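Local coordinates for putative sugar binding protein (Salmonella enterica subsp. enterica serovar Typhimurium, PDB 3KNZ) that probably binds carbohydrate derivatives, as expected of a protein with an SIS domain, although its substrate and any catalytic activity remain unestablished, at residues R119-G124 against A141-L146; Q210-T215 against L312-P317; A217-D222 against S299-G304; L275-P280 against A284-L289. All blocks are in the same frame, centred on the assembly; numbering follows the deposited sequence.

How the contacts relate
Contact 1 belongs to the parallel sheet of the N-terminal half of the chain, while contacts 2, 3 and 4 gather on the corresponding sheet of the C-terminal half; the centre of contact 1 lies about 42 to 44 Å from the centres of the other three, on the opposite side of the chain's centre. Contacts 2 and 3 adjoin, with centres about 9 Å apart, because strands 300-304 and 314-315 are neighbours: Leu314 N lies 2.9 Å from Arg302 O. Contacts 3 and 4, with centres about 14 Å apart, touch through Arg302 of contact 3, which reaches two carboxylates of contact 4. Contact 4 is nested along the chain within contact 3, and contact 3 within contact 2.

Contact 1 of 4, residues R119-G124 against A141-L146; sequences RARNVG and AADYIL
Arg121 holds its CG anti to the backbone N (chi1 -151°) and stays extended from CG to NE, a shape that carries the guanidinium from the last turn of helix 111-122 across to Asp143 and the backbone of Ala141 and Ala142. The contact lies in the SIS domain, where it ties a helix flanking the parallel sheet to the connection entering the edge strand 144-145. Arg121 forms a salt bridge with the carboxylate, gripping it side-on, yet both hydrogen bonds converge on one oxygen: NE is 3.0 Å from Asp143 OD1, and NH2 is 2.8 Å from the same Asp143 OD1. The oxygen sits close to the guanidinium plane, whereas the two nitrogens come to it from above the carboxylate, on the same face, with the two planes 60° apart. Sharing a single acceptor bends both bonds, the N-H...O angle at NE being 137°. The other carboxylate oxygen, OD2, accepts from the backbone N of Thr127 on strand 126-131, so Asp143 links the helix to the neighbouring strand as well. Ala141 makes a further tie to that strand, its carbonyl bonding to the Thr127 hydroxyl, while its methyl packs on Leu114 and Met117 of the helix. One face of the guanidinium lies against the main chain of Ala141 and Ala142, with NH1 3.4 Å from Ala141 CA. Just beyond the arginine the helix closes in a Schellman motif: Gly124, at positive phi, directs its N to Arg121 O at 3.1 Å.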
loop_
_atom_site.group_PDB
_atom_site.type_symbol
_atom_site.label_atom_id
_atom_site.label_comp_id
_atom_site.label_asym_id
_atom_site.label_seq_id
_atom_site.Cartn_x
_atom_site.Cartn_y
_atom_site.Cartn_z
ATOM N N ARG A 119 -18.000 -9.222 5.619
ATOM C CA ARG A 119 -17.156 -9.965 6.545
ATOM C C ARG A 119 -17.054 -9.248 7.884
ATOM O O ARG A 119 -17.079 -9.889 8.935
ATOM C CB ARG A 119 -15.768 -10.218 5.965
ATOM C CG ARG A 119 -15.757 -11.242 4.836
ATOM C CD ARG A 119 -14.338 -11.663 4.467
ATOM N NE ARG A 119 -13.491 -10.529 4.103
ATOM C CZ ARG A 119 -13.385 -10.022 2.875
ATOM N NH1 ARG A 119 -14.075 -10.538 1.866
ATOM N NH2 ARG A 119 -12.583 -8.986 2.653
ATOM N N ALA A 120 -16.953 -7.923 7.842
ATOM C CA ALA A 120 -16.857 -7.131 9.062
ATOM C C ALA A 120 -18.166 -7.209 9.835
ATOM O O ALA A 120 -18.182 -7.311 11.065
ATOM C CB ALA A 120 -16.523 -5.682 8.736
ATOM N N ARG A 121 -19.268 -7.189 9.102
ATOM C CA ARG A 121 -20.575 -7.204 9.721
ATOM C C ARG A 121 -20.843 -8.540 10.424
ATOM O O ARG A 121 -21.400 -8.571 11.518
ATOM C CB ARG A 121 -21.645 -6.922 8.663
ATOM C CG ARG A 121 -22.885 -6.240 9.199
ATOM C CD ARG A 121 -23.872 -6.007 8.089
ATOM N NE ARG A 121 -24.862 -4.999 8.438
ATOM C CZ ARG A 121 -25.842 -4.617 7.629
ATOM N NH1 ARG A 121 -25.970 -5.173 6.433
ATOM N NH2 ARG A 121 -26.702 -3.684 8.014
ATOM N N ASN A 122 -20.422 -9.639 9.807
ATOM C CA ASN A 122 -20.667 -10.966 10.364
ATOM C C ASN A 122 -19.961 -11.220 11.684
ATOM O O ASN A 122 -20.321 -12.140 12.417
ATOM C CB ASN A 122 -20.289 -12.052 9.353
ATOM C CG ASN A 122 -21.169 -12.029 8.105
ATOM O OD1 ASN A 122 -22.286 -11.491 8.119
ATOM N ND2 ASN A 122 -20.670 -12.620 7.019
ATOM N N VAL A 123 -18.965 -10.400 11.991
ATOM C CA VAL A 123 -18.204 -10.557 13.221
ATOM C C VAL A 123 -18.565 -9.506 14.284
ATOM O O VAL A 123 -18.060 -9.556 15.404
ATOM C CB VAL A 123 -16.698 -10.557 12.917
ATOM C CG1 VAL A 123 -15.895 -10.319 14.161
ATOM C CG2 VAL A 123 -16.310 -11.871 12.273
ATOM N N GLY A 124 -19.443 -8.566 13.945
ATOM C CA GLY A 124 -19.875 -7.564 14.913
ATOM C C GLY A 124 -19.428 -6.126 14.699
ATOM O O GLY A 124 -19.816 -5.241 15.456
ATOM N N ALA A 141 -24.685 -3.792 2.620
ATOM C CA ALA A 141 -24.000 -4.283 3.791
ATOM C C ALA A 141 -23.654 -3.134 4.708
ATOM O O ALA A 141 -22.706 -3.222 5.483
ATOM C CB ALA A 141 -22.742 -5.008 3.370
ATOM N N ALA A 142 -24.429 -2.062 4.632
ATOM C CA ALA A 142 -24.147 -0.869 5.411
ATOM C C ALA A 142 -25.163 -0.612 6.517
ATOM O O ALA A 142 -26.362 -0.526 6.260
ATOM C CB ALA A 142 -24.088 0.332 4.488
ATOM N N ASP A 143 -24.681 -0.489 7.750
ATOM C CA ASP A 143 -25.539 -0.112 8.865
ATOM C C ASP A 143 -25.891 1.365 8.720
ATOM O O ASP A 143 -26.910 1.822 9.219
ATOM C CB ASP A 143 -24.807 -0.305 10.190
ATOM C CG ASP A 143 -24.423 -1.736 10.437
ATOM O OD1 ASP A 143 -25.279 -2.619 10.232
ATOM O OD2 ASP A 143 -23.269 -1.972 10.850
ATOM N N TYR A 144 -25.012 2.116 8.057
ATOM C CA TYR A 144 -25.211 3.548 7.856
ATOM C C TYR A 144 -24.790 3.994 6.456
ATOM O O TYR A 144 -23.609 3.987 6.124
ATOM C CB TYR A 144 -24.453 4.334 8.935
ATOM C CG TYR A 144 -24.925 3.966 10.319
ATOM C CD1 TYR A 144 -26.043 4.577 10.877
ATOM C CD2 TYR A 144 -24.288 2.966 11.050
ATOM C CE1 TYR A 144 -26.497 4.223 12.132
ATOM C CE2 TYR A 144 -24.737 2.603 12.312
ATOM C CZ TYR A 144 -25.840 3.238 12.848
ATOM O OH TYR A 144 -26.292 2.889 14.103
ATOM N N ILE A 145 -25.767 4.365 5.630
ATOM C CA ILE A 145 -25.475 4.836 4.287
ATOM C C ILE A 145 -25.038 6.298 4.357
ATOM O O ILE A 145 -25.860 7.179 4.615
ATOM C CB ILE A 145 -26.689 4.722 3.346
ATOM C CG1 ILE A 145 -27.114 3.266 3.154
ATOM C CG2 ILE A 145 -26.368 5.312 1.988
ATOM C CD1 ILE A 145 -27.832 2.659 4.331
ATOM N N LEU A 146 -23.750 6.546 4.124
ATOM C CA LEU A 146 -23.183 7.907 4.150
ATOM C C LEU A 146 -22.861 8.396 2.723
ATOM O O LEU A 146 -21.813 8.997 2.466
ATOM C CB LEU A 146 -21.917 7.923 5.016
ATOM C CG LEU A 146 -22.020 7.252 6.398
ATOM C CD1 LEU A 146 -20.695 7.381 7.159
ATOM C CD2 LEU A 146 -23.186 7.825 7.214
#

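Contact 2 of 4, residues Q210-T215 against L312-P317; sequences QAWAQT and LNLNFP
The edge strand 314-315 and the short connection leading into it meet the final turns of the long helix 185-215 through the indole of Trp212. Its NE1 donates to Leu312 O at 2.8 Å, with an N-H...O angle of 154°. The carbonyl oxygen lies near the indole plane, beyond the nitrogen edge, while the donor is tilted 28° from the plane of the carbonyl. Two residues further along, Leu314 comes over the face of the same ring: its CB stands 3.7 Å from the centroid of the five-membered ring of Trp212, almost on the ring normal, a CH-pi contact. The two side chains cross at about a right angle, and the leucine branch continues past the ring toward the helix, where Leu314 CD1 is 4.1 Å from Trp212 CB. Both side chains have CG anti to the backbone N; for the tryptophan this brings the pyrrole part of the indole to the strand. The indole is thus held at its edge by a hydrogen bond and on a face by an aliphatic carbon, which together would restrict its rotation. The strand completes a parallel sheet of strand order 2-1-3-4-5, the same order as in the sheet of the SIS domain in the N-terminal half, consistent with a second SIS-type fold in this half of the chain. Ile303 of the adjacent strand and Leu336 of helix 326-339 also touch the indole. Within the helix, Thr215 OG1 bonds back to Ala211 O at 2.9 Å, reaching that oxygen from the face opposite to the backbone N of Thr215.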
loop_
_atom_site.group_PDB
_atom_site.type_symbol
_atom_site.label_atom_id
_atom_site.label_comp_id
_atom_site.label_asym_id
_atom_site.label_seq_id
_atom_site.Cartn_x
_atom_site.Cartn_y
_atom_site.Cartn_z
ATOM N N GLN A 210 -4.270 25.406 -15.839
ATOM C CA GLN A 210 -4.504 25.229 -17.265
ATOM C C GLN A 210 -3.401 25.912 -18.054
ATOM O O GLN A 210 -2.857 25.351 -19.002
ATOM C CB GLN A 210 -5.868 25.791 -17.658
ATOM C CG GLN A 210 -6.184 25.673 -19.137
ATOM C CD GLN A 210 -7.562 26.215 -19.505
ATOM O OE1 GLN A 210 -8.484 26.223 -18.688
ATOM N NE2 GLN A 210 -7.710 26.650 -20.746
ATOM N N ALA A 211 -3.067 27.128 -17.648
ATOM C CA ALA A 211 -2.024 27.892 -18.310
ATOM C C ALA A 211 -0.688 27.151 -18.199
ATOM O O ALA A 211 0.043 26.999 -19.182
ATOM C CB ALA A 211 -1.928 29.286 -17.697
ATOM N N TRP A 212 -0.385 26.681 -16.998
ATOM C CA TRP A 212 0.843 25.937 -16.751
ATOM C C TRP A 212 0.887 24.658 -17.567
ATOM O O TRP A 212 1.898 24.353 -18.200
ATOM C CB TRP A 212 0.952 25.619 -15.264
ATOM C CG TRP A 212 1.987 24.618 -14.912
ATOM C CD1 TRP A 212 3.327 24.822 -14.829
ATOM C CD2 TRP A 212 1.760 23.251 -14.545
ATOM N NE1 TRP A 212 3.958 23.659 -14.456
ATOM C CE2 TRP A 212 3.015 22.680 -14.275
ATOM C CE3 TRP A 212 0.619 22.454 -14.434
ATOM C CZ2 TRP A 212 3.162 21.347 -13.893
ATOM C CZ3 TRP A 212 0.765 21.129 -14.057
ATOM C CH2 TRP A 212 2.025 20.590 -13.790
ATOM N N ALA A 213 -0.214 23.912 -17.552
ATOM C CA ALA A 213 -0.304 22.662 -18.300
ATOM C C ALA A 213 -0.110 22.903 -19.800
ATOM O O ALA A 213 0.543 22.115 -20.478
ATOM C CB ALA A 213 -1.633 21.981 -18.036
ATOM N N GLN A 214 -0.671 23.990 -20.323
ATOM C CA GLN A 214 -0.501 24.301 -21.741
ATOM C C GLN A 214 0.939 24.739 -22.047
ATOM O O GLN A 214 1.467 24.401 -23.098
ATOM C CB GLN A 214 -1.531 25.336 -22.207
ATOM C CG GLN A 214 -2.954 24.775 -22.231
ATOM C CD GLN A 214 -4.022 25.817 -22.533
ATOM O OE1 GLN A 214 -3.728 26.994 -22.740
ATOM N NE2 GLN A 214 -5.275 25.383 -22.555
ATOM N N THR A 215 1.579 25.458 -21.124
ATOM C CA THR A 215 2.968 25.896 -21.319
ATOM C C THR A 215 3.940 24.717 -21.301
ATOM O O THR A 215 4.942 24.725 -22.012
ATOM C CB THR A 215 3.438 26.906 -20.235
ATOM O OG1 THR A 215 2.557 28.041 -20.197
ATOM C CG2 THR A 215 4.872 27.383 -20.525
ATOM N N LEU A 312 9.019 25.942 -16.432
ATOM C CA LEU A 312 8.626 24.588 -16.051
ATOM C C LEU A 312 7.728 24.487 -14.815
ATOM O O LEU A 312 6.728 23.770 -14.825
ATOM C CB LEU A 312 9.888 23.756 -15.813
ATOM C CG LEU A 312 10.904 23.724 -16.958
ATOM C CD1 LEU A 312 12.169 22.992 -16.510
ATOM C CD2 LEU A 312 10.310 23.093 -18.215
ATOM N N ASN A 313 8.094 25.193 -13.750
ATOM C CA ASN A 313 7.367 25.104 -12.484
ATOM C C ASN A 313 6.030 25.818 -12.466
ATOM O O ASN A 313 5.753 26.665 -13.313
ATOM C CB ASN A 313 8.215 25.682 -11.355
ATOM C CG ASN A 313 9.506 24.949 -11.166
ATOM O OD1 ASN A 313 9.671 23.827 -11.633
ATOM N ND2 ASN A 313 10.445 25.582 -10.478
ATOM N N LEU A 314 5.204 25.451 -11.488
ATOM C CA LEU A 314 3.926 26.107 -11.248
ATOM C C LEU A 314 4.032 26.863 -9.943
ATOM O O LEU A 314 3.677 26.343 -8.883
ATOM C CB LEU A 314 2.759 25.110 -11.182
ATOM C CG LEU A 314 1.411 25.696 -10.706
ATOM C CD1 LEU A 314 1.101 27.045 -11.373
ATOM C CD2 LEU A 314 0.254 24.700 -10.894
ATOM N N ASN A 315 4.571 28.074 -10.017
ATOM C CA ASN A 315 4.645 28.924 -8.845
ATOM C C ASN A 315 3.283 29.589 -8.704
ATOM O O ASN A 315 2.849 30.329 -9.580
ATOM C CB ASN A 315 5.762 29.945 -8.979
ATOM C CG ASN A 315 5.850 30.861 -7.783
ATOM O OD1 ASN A 315 4.930 31.627 -7.511
ATOM N ND2 ASN A 315 6.974 30.804 -7.073
ATOM N N PHE A 316 2.595 29.295 -7.610
ATOM C CA PHE A 316 1.249 29.796 -7.399
ATOM C C PHE A 316 0.985 30.032 -5.914
ATOM O O PHE A 316 1.417 29.249 -5.075
ATOM C CB PHE A 316 0.247 28.789 -7.971
ATOM C CG PHE A 316 -1.190 29.130 -7.698
ATOM C CD1 PHE A 316 -1.912 29.911 -8.590
ATOM C CD2 PHE A 316 -1.824 28.658 -6.554
ATOM C CE1 PHE A 316 -3.243 30.231 -8.339
ATOM C CE2 PHE A 316 -3.151 28.965 -6.304
ATOM C CZ PHE A 316 -3.862 29.756 -7.198
ATOM N N PRO A 317 0.265 31.111 -5.586
ATOM C CA PRO A 317 -0.016 31.431 -4.185
ATOM C C PRO A 317 -1.068 30.526 -3.531
ATOM O O PRO A 317 -2.176 30.960 -3.266
ATOM C CB PRO A 317 -0.526 32.876 -4.262
ATOM C CG PRO A 317 -1.125 32.992 -5.620
ATOM C CD PRO A 317 -0.287 32.125 -6.506
#

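Contact 3 of 4, residues A217-D222 against S299-G304; sequences ALALRD and SIYRIG
Leu220 lays its branched end over one face of the Tyr301 ring, with CD2 3.5 Å from Tyr301 CE1. This is where the short helix 217-221 rests on strand 300-304 of the C-terminal parallel sheet, part of an alpha/beta unit whose strand order is that of the SIS domain of the other half, consistent with a second SIS-type fold; the helix stands just ahead of strand 225-230. The CD2 methyl stands over the rim at CE1, equally 3.9 Å from Tyr301 CD1 and Tyr301 CZ. Leu220 CG follows it over the hydroxyl-bearing end of the ring, 4.0 Å from Tyr301 CZ. The two side chains run past each other in opposite directions, the leucine reaching in toward the sheet while the phenol extends outward to the helix. Tyr301 keeps its CG beside the backbone N and anti to the carbonyl carbon (chi1 -54°), an orientation that sends the ring out to meet the helix. Along the strand, side chains alternate between the sheet faces: Tyr301 and Ile303 are turned to one, and Ile300 and Arg302 to the other, where helix 284-296 packs. The strand itself is fixed by backbone bonds from Tyr301 to Leu275 and Met277. Leu336 of helix 326-339 adds to the apolar surroundings of Leu220, while Leu312 and Asn216 touch the tyrosine. Ala219 supplies the remaining contact, meeting the ring at its edge rather than over a face. The modelled approach of its methyl to the hydroxyl is doubtfully short; the apolar part of the contact is Ala219 CB against Tyr301 CZ, at 4.1 Å.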
loop_
_atom_site.group_PDB
_atom_site.type_symbol
_atom_site.label_atom_id
_atom_site.label_comp_id
_atom_site.label_asym_id
_atom_site.label_seq_id
_atom_site.Cartn_x
_atom_site.Cartn_y
_atom_site.Cartn_z
ATOM N N ALA A 217 3.020 21.495 -21.990
ATOM C CA ALA A 217 2.321 20.423 -22.692
ATOM C C ALA A 217 3.284 19.471 -23.391
ATOM O O ALA A 217 3.467 18.330 -22.958
ATOM C CB ALA A 217 1.346 21.024 -23.717
ATOM N N LEU A 218 3.896 19.967 -24.467
ATOM C CA LEU A 218 4.809 19.187 -25.315
ATOM C C LEU A 218 5.898 18.415 -24.552
ATOM O O LEU A 218 6.118 17.227 -24.811
ATOM C CB LEU A 218 5.447 20.104 -26.375
ATOM C CG LEU A 218 4.470 20.683 -27.409
ATOM C CD1 LEU A 218 5.107 21.802 -28.232
ATOM C CD2 LEU A 218 3.918 19.574 -28.314
ATOM N N ALA A 219 6.574 19.080 -23.617
ATOM C CA ALA A 219 7.642 18.440 -22.855
ATOM C C ALA A 219 7.161 17.152 -22.180
ATOM O O ALA A 219 7.815 16.106 -22.274
ATOM C CB ALA A 219 8.206 19.411 -21.824
ATOM N N LEU A 220 6.011 17.226 -21.511
ATOM C CA LEU A 220 5.464 16.064 -20.804
ATOM C C LEU A 220 4.973 14.972 -21.756
ATOM O O LEU A 220 5.006 13.791 -21.414
ATOM C CB LEU A 220 4.368 16.485 -19.817
ATOM C CG LEU A 220 4.867 17.249 -18.581
ATOM C CD1 LEU A 220 3.710 17.876 -17.827
ATOM C CD2 LEU A 220 5.677 16.352 -17.662
ATOM N N ARG A 221 4.527 15.362 -22.947
ATOM C CA ARG A 221 4.115 14.384 -23.955
ATOM C C ARG A 221 5.330 13.555 -24.397
ATOM O O ARG A 221 5.239 12.337 -24.548
ATOM C CB ARG A 221 3.516 15.073 -25.187
ATOM C CG ARG A 221 2.257 15.896 -24.940
ATOM C CD ARG A 221 1.746 16.515 -26.241
ATOM N N ASP A 222 6.470 14.226 -24.582
ATOM C CA ASP A 222 7.706 13.581 -25.056
ATOM C C ASP A 222 8.500 12.775 -24.000
ATOM O O ASP A 222 9.619 12.337 -24.276
ATOM C CB ASP A 222 8.622 14.639 -25.696
ATOM N N SER A 299 13.651 17.705 -17.542
ATOM C CA SER A 299 12.247 17.382 -17.278
ATOM C C SER A 299 11.890 17.325 -15.798
ATOM O O SER A 299 11.403 16.309 -15.304
ATOM C CB SER A 299 11.865 16.059 -17.945
ATOM O OG SER A 299 12.004 16.149 -19.350
ATOM N N ILE A 300 12.116 18.432 -15.099
ATOM C CA ILE A 300 11.767 18.537 -13.685
ATOM C C ILE A 300 10.761 19.672 -13.532
ATOM O O ILE A 300 11.016 20.783 -13.977
ATOM C CB ILE A 300 13.018 18.752 -12.828
ATOM C CG1 ILE A 300 13.861 17.474 -12.871
ATOM C CG2 ILE A 300 12.638 19.092 -11.404
ATOM C CD1 ILE A 300 15.211 17.600 -12.225
ATOM N N TYR A 301 9.610 19.364 -12.931
ATOM C CA TYR A 301 8.509 20.318 -12.758
ATOM C C TYR A 301 8.085 20.378 -11.294
ATOM O O TYR A 301 7.582 19.399 -10.751
ATOM C CB TYR A 301 7.313 19.884 -13.608
ATOM C CG TYR A 301 7.644 19.663 -15.066
ATOM C CD1 TYR A 301 8.175 18.450 -15.502
ATOM C CD2 TYR A 301 7.431 20.663 -16.008
ATOM C CE1 TYR A 301 8.485 18.247 -16.825
ATOM C CE2 TYR A 301 7.736 20.466 -17.332
ATOM C CZ TYR A 301 8.262 19.260 -17.737
ATOM O OH TYR A 301 8.557 19.061 -19.063
ATOM N N ARG A 302 8.271 21.533 -10.669
ATOM C CA ARG A 302 7.955 21.711 -9.259
ATOM C C ARG A 302 6.717 22.579 -9.069
ATOM O O ARG A 302 6.539 23.581 -9.748
ATOM C CB ARG A 302 9.177 22.296 -8.532
ATOM C CG ARG A 302 10.359 21.318 -8.479
ATOM C CD ARG A 302 11.687 21.974 -8.115
ATOM N NE ARG A 302 11.739 22.504 -6.751
ATOM C CZ ARG A 302 12.066 21.801 -5.672
ATOM N NH1 ARG A 302 12.355 20.517 -5.773
ATOM N NH2 ARG A 302 12.092 22.370 -4.481
ATOM N N ILE A 303 5.858 22.171 -8.141
ATOM C CA ILE A 303 4.611 22.865 -7.861
ATOM C C ILE A 303 4.578 23.332 -6.421
ATOM O O ILE A 303 4.616 22.525 -5.504
ATOM C CB ILE A 303 3.407 21.934 -8.068
ATOM C CG1 ILE A 303 3.349 21.437 -9.520
ATOM C CG2 ILE A 303 2.117 22.653 -7.693
ATOM C CD1 ILE A 303 2.402 20.256 -9.728
ATOM N N GLY A 304 4.497 24.641 -6.222
ATOM C CA GLY A 304 4.448 25.197 -4.873
ATOM C C GLY A 304 4.399 26.708 -4.882
ATOM O O GLY A 304 4.499 27.322 -5.939
#

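Contact 4 of 4, residues L275-P280 against A284-L289; sequences LIMLDP and ARQDRL
Between segments 275-280 and 284-289 the nearest CA atoms, 7.7 Å apart, are those of Asp279, just past the end of strand 273-278, and Gln286 in the first turn of helix 284-296. Gln286 reaches from the helix toward the end of the strand, its chain extended beyond CG and running alongside Met277 and Asp279. In Met277, modelled as selenomethionine, CG anti to the backbone N (chi1 -159°) and an extended chi2 carry SE to 4.1 Å from Gln286 CB and 3.8 Å from Gln286 O; the bend at chi3 turns only the terminal methyl. Asp279 runs past Gln286 in the opposite direction, its OD2 3.6 Å from Gln286 CB, and the carboxylate and the amide are turned 81° to each other. These residues lie where the chain turns from strand to helix in a beta-alpha-beta unit, which returns to the sheet in strand 300-304. Arg302 on that returning strand joins the three elements: it forms salt bridges with Asp279 OD2 and Asp287 OD1, which lie 4.5 Å apart and whose mutual repulsion it would be expected to offset, and donates through NH1 to Gln286 O. At the start of the helix, Gln286 N donates to Asp283 OD1. On the outer side of the helix, Arg285 touches Leu111 of the second subunit.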
loop_
_atom_site.group_PDB
_atom_site.type_symbol
_atom_site.label_atom_id
_atom_site.label_comp_id
_atom_site.label_asym_id
_atom_site.label_seq_id
_atom_site.Cartn_x
_atom_site.Cartn_y
_atom_site.Cartn_z
ATOM N N LEU A 275 9.917 14.231 -13.782
ATOM C CA LEU A 275 9.533 14.321 -12.390
ATOM C C LEU A 275 8.621 15.521 -12.182
ATOM O O LEU A 275 8.892 16.612 -12.688
ATOM C CB LEU A 275 10.772 14.473 -11.501
ATOM C CG LEU A 275 10.523 14.482 -9.987
ATOM C CD1 LEU A 275 9.929 13.152 -9.540
ATOM C CD2 LEU A 275 11.810 14.767 -9.229
ATOM N N ILE A 276 7.517 15.293 -11.482
ATOM C CA ILE A 276 6.639 16.357 -11.063
ATOM C C ILE A 276 6.729 16.249 -9.560
ATOM O O ILE A 276 6.502 15.183 -8.987
ATOM C CB ILE A 276 5.196 16.202 -11.550
ATOM C CG1 ILE A 276 5.145 16.280 -13.086
ATOM C CG2 ILE A 276 4.333 17.303 -10.948
ATOM C CD1 ILE A 276 3.768 16.089 -13.690
HETATM N N MSE A 277 7.102 17.344 -8.921
HETATM C CA MSE A 277 7.327 17.346 -7.495
HETATM C C MSE A 277 6.439 18.393 -6.865
HETATM O O MSE A 277 6.264 19.482 -7.417
HETATM C CB MSE A 277 8.794 17.685 -7.243
HETATM C CG MSE A 277 9.346 17.254 -5.901
HETATM SE SE MSE A 277 11.204 17.819 -5.712
HETATM C CE MSE A 277 11.813 17.503 -7.528
ATOM N N LEU A 278 5.859 18.045 -5.720
ATOM C CA LEU A 278 5.012 18.960 -4.965
ATOM C C LEU A 278 5.839 19.554 -3.833
ATOM O O LEU A 278 6.372 18.817 -2.990
ATOM C CB LEU A 278 3.794 18.230 -4.390
ATOM C CG LEU A 278 2.891 17.535 -5.413
ATOM C CD1 LEU A 278 1.685 16.870 -4.732
ATOM C CD2 LEU A 278 2.428 18.527 -6.478
ATOM N N ASP A 279 5.960 20.879 -3.834
ATOM C CA ASP A 279 6.710 21.591 -2.809
ATOM C C ASP A 279 5.799 22.558 -2.060
ATOM O O ASP A 279 5.812 23.756 -2.326
ATOM C CB ASP A 279 7.884 22.375 -3.411
ATOM C CG ASP A 279 8.989 21.478 -3.934
ATOM O OD1 ASP A 279 8.898 21.023 -5.095
ATOM O OD2 ASP A 279 9.979 21.279 -3.198
ATOM N N PRO A 280 5.008 22.042 -1.109
ATOM C CA PRO A 280 4.129 22.943 -0.360
ATOM C C PRO A 280 4.893 24.016 0.423
ATOM O O PRO A 280 4.396 25.123 0.604
ATOM C CB PRO A 280 3.367 22.004 0.588
ATOM C CG PRO A 280 4.088 20.692 0.557
ATOM C CD PRO A 280 4.846 20.627 -0.724
ATOM N N ALA A 284 14.882 21.687 2.263
ATOM C CA ALA A 284 16.260 21.542 1.834
ATOM C C ALA A 284 16.463 20.268 1.026
ATOM O O ALA A 284 17.050 20.302 -0.053
ATOM C CB ALA A 284 17.181 21.560 3.043
ATOM N N ARG A 285 15.980 19.144 1.544
ATOM C CA ARG A 285 16.154 17.865 0.855
ATOM C C ARG A 285 15.482 17.809 -0.525
ATOM O O ARG A 285 16.041 17.236 -1.464
ATOM C CB ARG A 285 15.686 16.703 1.738
ATOM C CG ARG A 285 16.592 16.465 2.938
ATOM C CD ARG A 285 16.126 15.319 3.828
ATOM N NE ARG A 285 16.087 14.011 3.159
ATOM C CZ ARG A 285 17.145 13.221 2.950
ATOM N NH1 ARG A 285 18.366 13.607 3.303
ATOM N NH2 ARG A 285 16.985 12.044 2.350
ATOM N N GLN A 286 14.301 18.399 -0.664
ATOM C CA GLN A 286 13.637 18.387 -1.962
ATOM C C GLN A 286 14.407 19.245 -2.964
ATOM O O GLN A 286 14.532 18.871 -4.136
ATOM C CB GLN A 286 12.163 18.800 -1.862
ATOM C CG GLN A 286 11.352 17.804 -1.040
ATOM C CD GLN A 286 9.851 17.833 -1.309
ATOM O OE1 GLN A 286 9.342 18.669 -2.063
ATOM N NE2 GLN A 286 9.136 16.899 -0.695
ATOM N N ASP A 287 14.929 20.385 -2.510
ATOM C CA ASP A 287 15.721 21.257 -3.375
ATOM C C ASP A 287 16.969 20.542 -3.841
ATOM O O ASP A 287 17.353 20.642 -4.997
ATOM C CB ASP A 287 16.133 22.537 -2.646
ATOM C CG ASP A 287 15.007 23.533 -2.529
ATOM O OD1 ASP A 287 13.970 23.368 -3.214
ATOM O OD2 ASP A 287 15.176 24.497 -1.758
ATOM N N ARG A 288 17.609 19.831 -2.924
ATOM C CA ARG A 288 18.807 19.089 -3.239
ATOM C C ARG A 288 18.494 18.053 -4.320
ATOM O O ARG A 288 19.225 17.927 -5.296
ATOM C CB ARG A 288 19.325 18.391 -1.984
ATOM C CG ARG A 288 20.695 17.745 -2.129
ATOM C CD ARG A 288 21.812 18.745 -1.895
ATOM N NE ARG A 288 23.125 18.123 -2.074
ATOM C CZ ARG A 288 23.937 18.333 -3.110
ATOM N NH1 ARG A 288 23.611 19.195 -4.072
ATOM N NH2 ARG A 288 25.102 17.698 -3.168
ATOM N N LEU A 289 17.407 17.312 -4.154
ATOM C CA LEU A 289 17.058 16.306 -5.141
ATOM C C LEU A 289 16.821 16.938 -6.503
ATOM O O LEU A 289 17.267 16.403 -7.520
ATOM C CB LEU A 289 15.814 15.500 -4.737
ATOM C CG LEU A 289 15.476 14.371 -5.735
ATOM C CD1 LEU A 289 16.608 13.343 -5.813
ATOM C CD2 LEU A 289 14.187 13.670 -5.395
#